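Possible protein of nuclear scaffold (Encephalitozoon cuniculi, PDB 3KAE) is the Cdc27 subunit of the anaphase-promoting complex, whose N-terminal domain, the part in this structure, forms a tetratricopeptide-repeat homodimer that probably serves in complex assembly. Local coordinates at residues E48-L53 and K73-Y78; Y209-A214 and F231-R236; H136-F141 and K158-R163. One frame throughout, in Å; residues are numbered along the deposited sequence.

Contact 1 of 3, residues E48-L53 and K73-Y78; sequences EYTRAL and KKKKDY
Two torsions turn Tyr49 and Lys74 toward one another. The tyrosine holds CG beside its backbone N (chi1 -44°), and the lysine, likewise turned at its first bond, bends again at its second (chi2 -63°), which lays its CB, CG and CD across the ring. Lys74 CG stands almost over the middle of that ring, 3.5 Å from the Tyr49 centroid and only 11° off the normal, a CH-pi contact made with the face. Further out, Lys74 CE passes the phenol oxygen, Tyr49 OH, at 3.7 Å, so the aliphatic chain follows the ring from its root to its hydroxyl end.

Lys75, the first residue to leave helical geometry, bends at both of its last two torsions and swings its ammonium to Thr50. The bond from Lys75 NZ to Thr50 OG1 measures 2.7 Å and is the only hydrogen bond between the two segments; the hydroxyl oxygen is the acceptor. The two side chains cross at about a right angle. The methylene part of the same lysine slides past Leu53, running the other way, and Leu53 CD1 comes to 3.5 Å from Lys75 CD, tighter than usual for carbon pairs. Lys75 thus divides its length between an apolar and a polar partner. Just beyond, a Schellman motif ends the helix, with Lys76 at positive phi, Lys76 N bonded to Lys73 O and Asp77 N bonded to Tyr72 O.

The contact joins the start of helix 49-57 to the end of helix 62-74 at the surface of the tetratricopeptide-repeat array. Leu53 also packs on Cys71 and Tyr72 of helix 62-74, the ring of Tyr44 from helix 36-45 meets that of Tyr49, and Lys73 packs on Leu119, Leu123 and Leu126 of helix 113-126.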
loop_
_atom_site.group_PDB
_atom_site.type_symbol
_atom_site.label_atom_id
_atom_site.label_comp_id
_atom_site.label_asym_id
_atom_site.label_seq_id
_atom_site.Cartn_x
_atom_site.Cartn_y
_atom_site.Cartn_z
ATOM N N GLU C 48 6.485 6.638 2.050
ATOM C CA GLU C 48 7.154 7.829 2.585
ATOM C C GLU C 48 6.863 8.059 4.060
ATOM O O GLU C 48 6.062 8.924 4.433
ATOM C CB GLU C 48 6.789 9.079 1.768
ATOM C CG GLU C 48 7.123 8.957 0.298
ATOM C CD GLU C 48 6.858 10.236 -0.471
ATOM O OE1 GLU C 48 5.876 10.287 -1.255
ATOM O OE2 GLU C 48 7.629 11.201 -0.278
ATOM N N TYR C 49 7.557 7.305 4.899
ATOM C CA TYR C 49 7.255 7.253 6.323
ATOM C C TYR C 49 7.681 8.509 7.087
ATOM O O TYR C 49 6.930 9.021 7.929
ATOM C CB TYR C 49 7.840 5.960 6.929
ATOM C CG TYR C 49 7.569 4.766 6.041
ATOM C CD1 TYR C 49 6.271 4.317 5.841
ATOM C CD2 TYR C 49 8.591 4.126 5.364
ATOM C CE1 TYR C 49 6.000 3.269 5.017
ATOM C CE2 TYR C 49 8.327 3.055 4.529
ATOM C CZ TYR C 49 7.029 2.626 4.366
ATOM O OH TYR C 49 6.734 1.566 3.533
ATOM N N THR C 50 8.871 9.015 6.788
ATOM C CA THR C 50 9.350 10.223 7.456
ATOM C C THR C 50 8.459 11.415 7.127
ATOM O O THR C 50 8.170 12.237 8.001
ATOM C CB THR C 50 10.796 10.535 7.083
ATOM O OG1 THR C 50 11.582 9.343 7.196
ATOM C CG2 THR C 50 11.361 11.610 8.003
ATOM N N ARG C 51 8.009 11.503 5.875
ATOM C CA ARG C 51 7.108 12.577 5.482
ATOM C C ARG C 51 5.746 12.423 6.146
ATOM O O ARG C 51 5.140 13.409 6.587
ATOM C CB ARG C 51 6.961 12.642 3.952
ATOM C CG ARG C 51 8.164 13.251 3.252
ATOM C CD ARG C 51 7.922 13.442 1.771
ATOM N NE ARG C 51 6.866 14.414 1.504
ATOM C CZ ARG C 51 6.218 14.518 0.345
ATOM N NH1 ARG C 51 6.506 13.703 -0.670
ATOM N NH2 ARG C 51 5.266 15.427 0.206
ATOM N N ALA C 52 5.266 11.188 6.216
ATOM C CA ALA C 52 3.971 10.936 6.816
ATOM C C ALA C 52 4.007 11.317 8.294
ATOM O O ALA C 52 3.026 11.824 8.833
ATOM C CB ALA C 52 3.556 9.447 6.625
ATOM N N LEU C 53 5.136 11.048 8.952
ATOM C CA LEU C 53 5.286 11.352 10.377
ATOM C C LEU C 53 5.173 12.856 10.623
ATOM O O LEU C 53 4.571 13.299 11.612
ATOM C CB LEU C 53 6.614 10.816 10.911
ATOM C CG LEU C 53 6.661 9.317 11.271
ATOM C CD1 LEU C 53 8.086 8.847 11.494
ATOM C CD2 LEU C 53 5.810 9.003 12.503
ATOM N N LYS C 73 7.800 1.828 12.893
ATOM C CA LYS C 73 8.239 0.454 12.723
ATOM C C LYS C 73 9.041 0.300 11.430
ATOM O O LYS C 73 10.071 -0.366 11.403
ATOM C CB LYS C 73 7.044 -0.503 12.756
ATOM C CG LYS C 73 7.410 -1.994 12.661
ATOM C CD LYS C 73 6.156 -2.863 12.710
ATOM C CE LYS C 73 6.502 -4.342 12.588
ATOM N NZ LYS C 73 7.088 -4.632 11.254
ATOM N N LYS C 74 8.571 0.920 10.354
ATOM C CA LYS C 74 9.324 0.917 9.098
ATOM C C LYS C 74 10.716 1.511 9.288
ATOM O O LYS C 74 11.681 1.090 8.653
ATOM C CB LYS C 74 8.591 1.724 8.033
ATOM C CG LYS C 74 7.343 1.089 7.507
ATOM C CD LYS C 74 7.652 -0.207 6.803
ATOM C CE LYS C 74 6.379 -0.831 6.284
ATOM N NZ LYS C 74 6.650 -2.060 5.484
ATOM N N LYS C 75 10.805 2.504 10.163
ATOM C CA LYS C 75 12.062 3.185 10.441
ATOM C C LYS C 75 12.807 2.506 11.587
ATOM O O LYS C 75 13.830 2.999 12.054
ATOM C CB LYS C 75 11.796 4.657 10.774
ATOM C CG LYS C 75 11.201 5.455 9.603
ATOM C CD LYS C 75 10.449 6.690 10.078
ATOM C CE LYS C 75 11.388 7.742 10.666
ATOM N NZ LYS C 75 12.229 8.404 9.637
ATOM N N LYS C 76 12.284 1.372 12.036
ATOM C CA LYS C 76 12.891 0.604 13.133
ATOM C C LYS C 76 13.064 1.388 14.446
ATOM O O LYS C 76 13.862 1.010 15.297
ATOM C CB LYS C 76 14.221 -0.022 12.696
ATOM C CG LYS C 76 14.104 -0.985 11.529
ATOM C CD LYS C 76 15.454 -1.555 11.146
ATOM C CE LYS C 76 15.362 -2.419 9.906
ATOM N NZ LYS C 76 15.123 -1.590 8.691
ATOM N N ASP C 77 12.319 2.478 14.608
ATOM C CA ASP C 77 12.269 3.155 15.897
ATOM C C ASP C 77 11.203 2.485 16.755
ATOM O O ASP C 77 10.092 2.999 16.908
ATOM C CB ASP C 77 11.978 4.647 15.736
ATOM C CG ASP C 77 12.257 5.435 17.014
ATOM O OD1 ASP C 77 12.252 4.817 18.106
ATOM O OD2 ASP C 77 12.482 6.665 16.928
ATOM N N TYR C 78 11.548 1.330 17.310
ATOM C CA TYR C 78 10.568 0.510 17.994
ATOM C C TYR C 78 10.020 1.159 19.262
ATOM O O TYR C 78 8.849 0.957 19.608
ATOM C CB TYR C 78 11.128 -0.900 18.256
ATOM C CG TYR C 78 11.632 -1.572 16.991
ATOM C CD1 TYR C 78 10.838 -1.624 15.850
ATOM C CD2 TYR C 78 12.898 -2.146 16.932
ATOM C CE1 TYR C 78 11.292 -2.219 14.684
ATOM C CE2 TYR C 78 13.359 -2.759 15.772
ATOM C CZ TYR C 78 12.550 -2.786 14.649
ATOM O OH TYR C 78 12.996 -3.385 13.490
#

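Contact 2 of 3, residues Y209-A214 and F231-R236; sequences YFISNA and FELVRR
Phe231, the first residue of its segment to touch helix 209-214, meets backbone instead of a side chain. Its side chain sets out away from the partner helix, yet the ring swings back until Phe231 CE1 lies 4.2 Å from Ser212 O, approached obliquely. The CA atoms of this pair, Ser212 and Phe231, are the nearest across the segments at 6.3 Å.

Two positions on, Leu233 points toward the partner. With CG anti to the backbone N (chi1 158°), it extends a methyl to the branch of Ile211, and Leu233 CD2 rests 3.8 Å from Ile211 CG2; the two side chains cross at about a right angle.

Val234 comes next and bridges two neighbours. Its CG2, set beside the backbone N (chi1 -176°, measured to CG1), lies 3.9 Å from Ile211 CG2, so this one isoleucine methyl is shared by leucine and valine. Val234 CG1 and Val234 CG2 both stand 4.1 Å from Ser212 OG, a van der Waals approach. The serine hydroxyl is engaged within its own helix, where it is hydrogen-bonded to Ser208 O.

The short helical segments run roughly antiparallel, 145° between their directions, with axes 9.1 Å apart at closest approach. Such antiparallel packing of successive helices, 206-220 with 224-237, is consistent with the tetratricopeptide-repeat architecture of the domain. Around it, Val196 and Tyr199 of helix 193-200 pack on Ile211, while Phe241 lies against Ser212 and Val234.

No hydrogen bond or salt bridge crosses the interface. Cohesion between these segments therefore rests largely on van der Waals contact between the branched side chains of Ile211, Leu233 and Val234, with the Phe231 ring added at the margin. The one polar side chain among the touching residues has its hydroxyl turned back to a backbone carbonyl, consistent with its place beside the apolar cluster.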
loop_
_atom_site.group_PDB
_atom_site.type_symbol
_atom_site.label_atom_id
_atom_site.label_comp_id
_atom_site.label_asym_id
_atom_site.label_seq_id
_atom_site.Cartn_x
_atom_site.Cartn_y
_atom_site.Cartn_z
ATOM N N TYR C 209 1.960 -22.885 4.082
ATOM C CA TYR C 209 2.252 -22.531 5.466
ATOM C C TYR C 209 2.392 -23.786 6.328
ATOM O O TYR C 209 3.379 -23.948 7.029
ATOM C CB TYR C 209 1.145 -21.635 6.033
ATOM C CG TYR C 209 0.970 -20.328 5.307
ATOM C CD1 TYR C 209 1.672 -19.197 5.707
ATOM C CD2 TYR C 209 0.100 -20.220 4.227
ATOM C CE1 TYR C 209 1.520 -17.988 5.055
ATOM C CE2 TYR C 209 -0.066 -19.019 3.561
ATOM C CZ TYR C 209 0.648 -17.891 3.980
ATOM O OH TYR C 209 0.509 -16.666 3.328
ATOM N N PHE C 210 1.405 -24.672 6.267
ATOM C CA PHE C 210 1.425 -25.879 7.111
ATOM C C PHE C 210 2.673 -26.738 6.885
ATOM O O PHE C 210 3.427 -27.014 7.807
ATOM C CB PHE C 210 0.163 -26.710 6.915
ATOM C CG PHE C 210 -0.013 -27.791 7.953
ATOM C CD1 PHE C 210 -0.685 -27.523 9.134
ATOM C CD2 PHE C 210 0.519 -29.058 7.757
ATOM C CE1 PHE C 210 -0.842 -28.491 10.098
ATOM C CE2 PHE C 210 0.366 -30.041 8.703
ATOM C CZ PHE C 210 -0.319 -29.759 9.880
ATOM N N ILE C 211 2.904 -27.132 5.645
ATOM C CA ILE C 211 4.088 -27.900 5.309
ATOM C C ILE C 211 5.388 -27.173 5.673
ATOM O O ILE C 211 6.363 -27.811 6.083
ATOM C CB ILE C 211 4.104 -28.288 3.821
ATOM C CG1 ILE C 211 2.782 -28.954 3.424
ATOM C CG2 ILE C 211 5.290 -29.192 3.512
ATOM C CD1 ILE C 211 2.327 -29.992 4.370
ATOM N N SER C 212 5.413 -25.850 5.502
ATOM C CA SER C 212 6.591 -25.066 5.885
ATOM C C SER C 212 6.824 -25.198 7.398
ATOM O O SER C 212 7.937 -25.457 7.864
ATOM C CB SER C 212 6.437 -23.585 5.487
ATOM O OG SER C 212 6.466 -23.444 4.078
ATOM N N ASN C 213 5.769 -25.021 8.175
ATOM C CA ASN C 213 5.911 -25.138 9.594
ATOM C C ASN C 213 6.314 -26.593 9.936
ATOM O O ASN C 213 7.159 -26.827 10.804
ATOM C CB ASN C 213 4.631 -24.703 10.290
ATOM C CG ASN C 213 4.464 -23.184 10.304
ATOM O OD1 ASN C 213 5.438 -22.445 10.173
ATOM N ND2 ASN C 213 3.234 -22.721 10.467
ATOM N N ALA C 214 5.735 -27.560 9.222
ATOM C CA ALA C 214 6.081 -28.974 9.410
ATOM C C ALA C 214 7.584 -29.181 9.274
ATOM O O ALA C 214 8.213 -29.783 10.144
ATOM C CB ALA C 214 5.320 -29.887 8.409
ATOM N N PHE C 231 10.460 -29.112 2.955
ATOM C CA PHE C 231 10.975 -27.881 2.364
ATOM C C PHE C 231 11.059 -28.021 0.850
ATOM O O PHE C 231 10.611 -27.154 0.113
ATOM C CB PHE C 231 12.362 -27.549 2.918
ATOM C CG PHE C 231 12.360 -27.071 4.347
ATOM C CD1 PHE C 231 11.711 -25.891 4.701
ATOM C CD2 PHE C 231 13.046 -27.782 5.331
ATOM C CE1 PHE C 231 11.725 -25.435 6.014
ATOM C CE2 PHE C 231 13.065 -27.341 6.644
ATOM C CZ PHE C 231 12.405 -26.163 6.988
ATOM N N GLU C 232 11.637 -29.125 0.393
ATOM C CA GLU C 232 11.774 -29.382 -1.037
ATOM C C GLU C 232 10.425 -29.330 -1.757
ATOM O O GLU C 232 10.322 -28.752 -2.835
ATOM C CB GLU C 232 12.468 -30.732 -1.277
ATOM N N LEU C 233 9.393 -29.924 -1.158
ATOM C CA LEU C 233 8.051 -29.878 -1.738
ATOM C C LEU C 233 7.620 -28.445 -2.040
ATOM O O LEU C 233 7.296 -28.114 -3.184
ATOM C CB LEU C 233 7.023 -30.545 -0.817
ATOM C CG LEU C 233 5.576 -30.084 -1.053
ATOM C CD1 LEU C 233 5.097 -30.499 -2.429
ATOM C CD2 LEU C 233 4.639 -30.616 0.006
ATOM N N VAL C 234 7.623 -27.598 -1.011
ATOM C CA VAL C 234 7.247 -26.191 -1.171
ATOM C C VAL C 234 8.177 -25.442 -2.133
ATOM O O VAL C 234 7.719 -24.642 -2.941
ATOM C CB VAL C 234 7.186 -25.467 0.196
ATOM C CG1 VAL C 234 6.694 -24.014 0.029
ATOM C CG2 VAL C 234 6.302 -26.267 1.177
ATOM N N ARG C 235 9.479 -25.712 -2.055
ATOM C CA ARG C 235 10.441 -25.081 -2.965
ATOM C C ARG C 235 10.057 -25.298 -4.427
ATOM O O ARG C 235 10.331 -24.453 -5.272
ATOM C CB ARG C 235 11.866 -25.607 -2.739
ATOM C CG ARG C 235 12.495 -25.266 -1.399
ATOM N N ARG C 236 9.426 -26.433 -4.723
ATOM C CA ARG C 236 9.047 -26.751 -6.101
ATOM C C ARG C 236 7.625 -26.350 -6.502
ATOM O O ARG C 236 7.426 -25.795 -7.578
ATOM C CB ARG C 236 9.305 -28.226 -6.436
ATOM C CG ARG C 236 8.839 -29.237 -5.421
ATOM C CD ARG C 236 9.346 -30.627 -5.798
ATOM N NE ARG C 236 8.558 -31.663 -5.139
ATOM C CZ ARG C 236 9.041 -32.539 -4.268
ATOM N NH1 ARG C 236 10.332 -32.527 -3.959
ATOM N NH2 ARG C 236 8.230 -33.436 -3.719
#

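Contact 3 of 3, residues H136-F141 and K158-R163; sequences HYVRSF and KVPQKR
Phe141 and Pro160 meet obliquely. The phenylalanine leaves the helix with CG anti to the backbone N (chi1 178°), which sends its ring out toward the loop, and Phe141 CD2 comes to 4.0 Å from Pro160 CD. The proline presents its ring carbons to two residues one helical turn apart: while CD meets the aromatic ring, its neighbour Pro160 CG lies 4.2 Å from Val138 CG1, again at an oblique crossing. Val159 flanks the same aromatic ring, with Val159 CG2 standing 4.3 Å from Phe141 CE2.

All these are apolar contacts, and no hydrogen bond crosses between the segments. They lay the irregular chain 158-163 along one side of helix 130-143 within this all-helical tetratricopeptide-repeat domain. The same helix also packs on helices 113-126 and 147-155: Ser140 touches Ser118, and Phe141 touches Val150 as well as the loop.

Closer to helix 147-155, the backbone of Lys158 grazes the other valine branch, with Val138 CG2 4.3 Å from Lys158 O. The backbone oxygen of Phe141 accepts a hydrogen bond from a glycerol hydroxyl, the glycerol being probably a crystallisation additive.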
loop_
_atom_site.group_PDB
_atom_site.type_symbol
_atom_site.label_atom_id
_atom_site.label_comp_id
_atom_site.label_asym_id
_atom_site.label_seq_id
_atom_site.Cartn_x
_atom_site.Cartn_y
_atom_site.Cartn_z
ATOM N N HIS C 136 1.337 -10.235 24.320
ATOM C CA HIS C 136 0.480 -9.460 23.409
ATOM C C HIS C 136 -0.099 -10.374 22.338
ATOM O O HIS C 136 -1.278 -10.270 22.005
ATOM C CB HIS C 136 1.215 -8.261 22.798
ATOM C CG HIS C 136 1.675 -7.258 23.816
ATOM N ND1 HIS C 136 0.805 -6.605 24.660
ATOM C CD2 HIS C 136 2.913 -6.820 24.137
ATOM C CE1 HIS C 136 1.487 -5.799 25.456
ATOM N NE2 HIS C 136 2.768 -5.914 25.162
ATOM N N TYR C 137 0.717 -11.297 21.828
ATOM C CA TYR C 137 0.219 -12.264 20.848
ATOM C C TYR C 137 -0.918 -13.099 21.424
ATOM O O TYR C 137 -1.925 -13.354 20.758
ATOM C CB TYR C 137 1.318 -13.199 20.374
ATOM C CG TYR C 137 2.400 -12.569 19.540
ATOM C CD1 TYR C 137 2.114 -11.561 18.602
ATOM C CD2 TYR C 137 3.709 -12.989 19.669
ATOM C CE1 TYR C 137 3.127 -10.998 17.838
ATOM C CE2 TYR C 137 4.719 -12.443 18.916
ATOM C CZ TYR C 137 4.431 -11.451 18.002
ATOM O OH TYR C 137 5.466 -10.941 17.268
ATOM N N VAL C 138 -0.743 -13.522 22.669
ATOM C CA VAL C 138 -1.766 -14.296 23.353
ATOM C C VAL C 138 -3.037 -13.469 23.467
ATOM O O VAL C 138 -4.127 -13.955 23.156
ATOM C CB VAL C 138 -1.303 -14.739 24.749
ATOM C CG1 VAL C 138 -2.490 -15.184 25.593
ATOM C CG2 VAL C 138 -0.279 -15.842 24.624
ATOM N N ARG C 139 -2.895 -12.218 23.898
ATOM C CA ARG C 139 -4.058 -11.378 24.150
ATOM C C ARG C 139 -4.747 -11.074 22.820
ATOM O O ARG C 139 -5.971 -11.030 22.731
ATOM C CB ARG C 139 -3.664 -10.108 24.920
ATOM C CG ARG C 139 -4.838 -9.294 25.435
ATOM C CD ARG C 139 -4.485 -8.537 26.712
ATOM N NE ARG C 139 -3.131 -8.023 26.679
ATOM C CZ ARG C 139 -2.123 -8.305 27.503
ATOM N NH1 ARG C 139 -0.962 -7.718 27.267
ATOM N NH2 ARG C 139 -2.242 -9.125 28.541
ATOM N N SER C 140 -3.946 -10.910 21.776
ATOM C CA SER C 140 -4.473 -10.683 20.444
ATOM C C SER C 140 -5.243 -11.885 19.915
ATOM O O SER C 140 -6.349 -11.743 19.364
ATOM C CB SER C 140 -3.342 -10.371 19.485
ATOM O OG SER C 140 -3.835 -10.314 18.160
ATOM N N PHE C 141 -4.635 -13.065 20.045
ATOM C CA PHE C 141 -5.242 -14.288 19.527
ATOM C C PHE C 141 -6.552 -14.585 20.241
ATOM O O PHE C 141 -7.465 -15.152 19.647
ATOM C CB PHE C 141 -4.283 -15.478 19.610
ATOM C CG PHE C 141 -4.885 -16.762 19.128
ATOM C CD1 PHE C 141 -5.103 -16.973 17.775
ATOM C CD2 PHE C 141 -5.254 -17.753 20.024
ATOM C CE1 PHE C 141 -5.667 -18.156 17.323
ATOM C CE2 PHE C 141 -5.821 -18.932 19.578
ATOM C CZ PHE C 141 -6.028 -19.131 18.224
ATOM N N LYS C 158 3.345 -21.945 22.322
ATOM C CA LYS C 158 2.625 -21.249 23.392
ATOM C C LYS C 158 1.215 -20.792 22.999
ATOM O O LYS C 158 0.663 -19.856 23.580
ATOM C CB LYS C 158 3.448 -20.075 23.952
ATOM C CG LYS C 158 3.937 -20.267 25.389
ATOM C CD LYS C 158 5.300 -20.929 25.444
ATOM C CE LYS C 158 6.386 -19.992 24.949
ATOM N NZ LYS C 158 7.727 -20.636 24.905
ATOM N N VAL C 159 0.629 -21.456 22.016
ATOM C CA VAL C 159 -0.751 -21.185 21.648
ATOM C C VAL C 159 -1.695 -21.727 22.725
ATOM O O VAL C 159 -1.553 -22.861 23.172
ATOM C CB VAL C 159 -1.076 -21.788 20.273
ATOM C CG1 VAL C 159 -0.643 -23.260 20.230
ATOM C CG2 VAL C 159 -2.542 -21.628 19.959
ATOM N N PRO C 160 -2.654 -20.904 23.157
ATOM C CA PRO C 160 -3.611 -21.243 24.218
ATOM C C PRO C 160 -4.688 -22.206 23.738
ATOM O O PRO C 160 -5.378 -21.907 22.762
ATOM C CB PRO C 160 -4.259 -19.888 24.560
ATOM C CG PRO C 160 -3.443 -18.847 23.856
ATOM C CD PRO C 160 -2.854 -19.534 22.663
ATOM N N GLN C 161 -4.839 -23.333 24.431
ATOM C CA GLN C 161 -5.804 -24.357 24.040
ATOM C C GLN C 161 -6.867 -24.559 25.117
ATOM O O GLN C 161 -6.639 -24.259 26.292
ATOM C CB GLN C 161 -5.091 -25.680 23.742
ATOM N N LYS C 162 -8.027 -25.063 24.703
ATOM C CA LYS C 162 -9.125 -25.342 25.621
ATOM C C LYS C 162 -8.849 -26.575 26.458
ATOM O O LYS C 162 -7.696 -26.941 26.683
ATOM C CB LYS C 162 -10.434 -25.519 24.853
ATOM N N ARG C 163 -9.915 -27.181 26.971
ATOM C CA ARG C 163 -9.802 -28.459 27.673
ATOM C C ARG C 163 -10.339 -29.581 26.787
ATOM O O ARG C 163 -10.091 -30.761 27.035
ATOM C CB ARG C 163 -10.500 -28.414 29.033
ATOM C CG ARG C 163 -9.569 -27.979 30.180
ATOM C CD ARG C 163 -10.083 -28.401 31.576
ATOM N NE ARG C 163 -11.428 -27.893 31.814
ATOM C CZ ARG C 163 -12.513 -28.648 31.948
ATOM N NH1 ARG C 163 -12.411 -29.979 31.923
ATOM N NH2 ARG C 163 -13.698 -28.077 32.141
#

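Overall arrangement
From the N terminus, contact 1 comes first: its loop, largely helical, joins helix 49-57 to the end of helix 62-74. Contact 3 then closes a second loop, bringing the irregular chain after helix 147-155 back to helix 130-143. Contact 2 follows near the C terminus, pairing helix 206-220 with helix 224-237. The three loops lie in series, none enclosing or crossing another. Contacts 1 and 3 sit on opposite sides of the chain's centre, their own centres about 30 Å apart; contacts 1 and 2 are about 33 Å apart between centres, and contacts 2 and 3 about 25 Å. None touches another, and each joins segments no more than 20 residues apart at their closest ends.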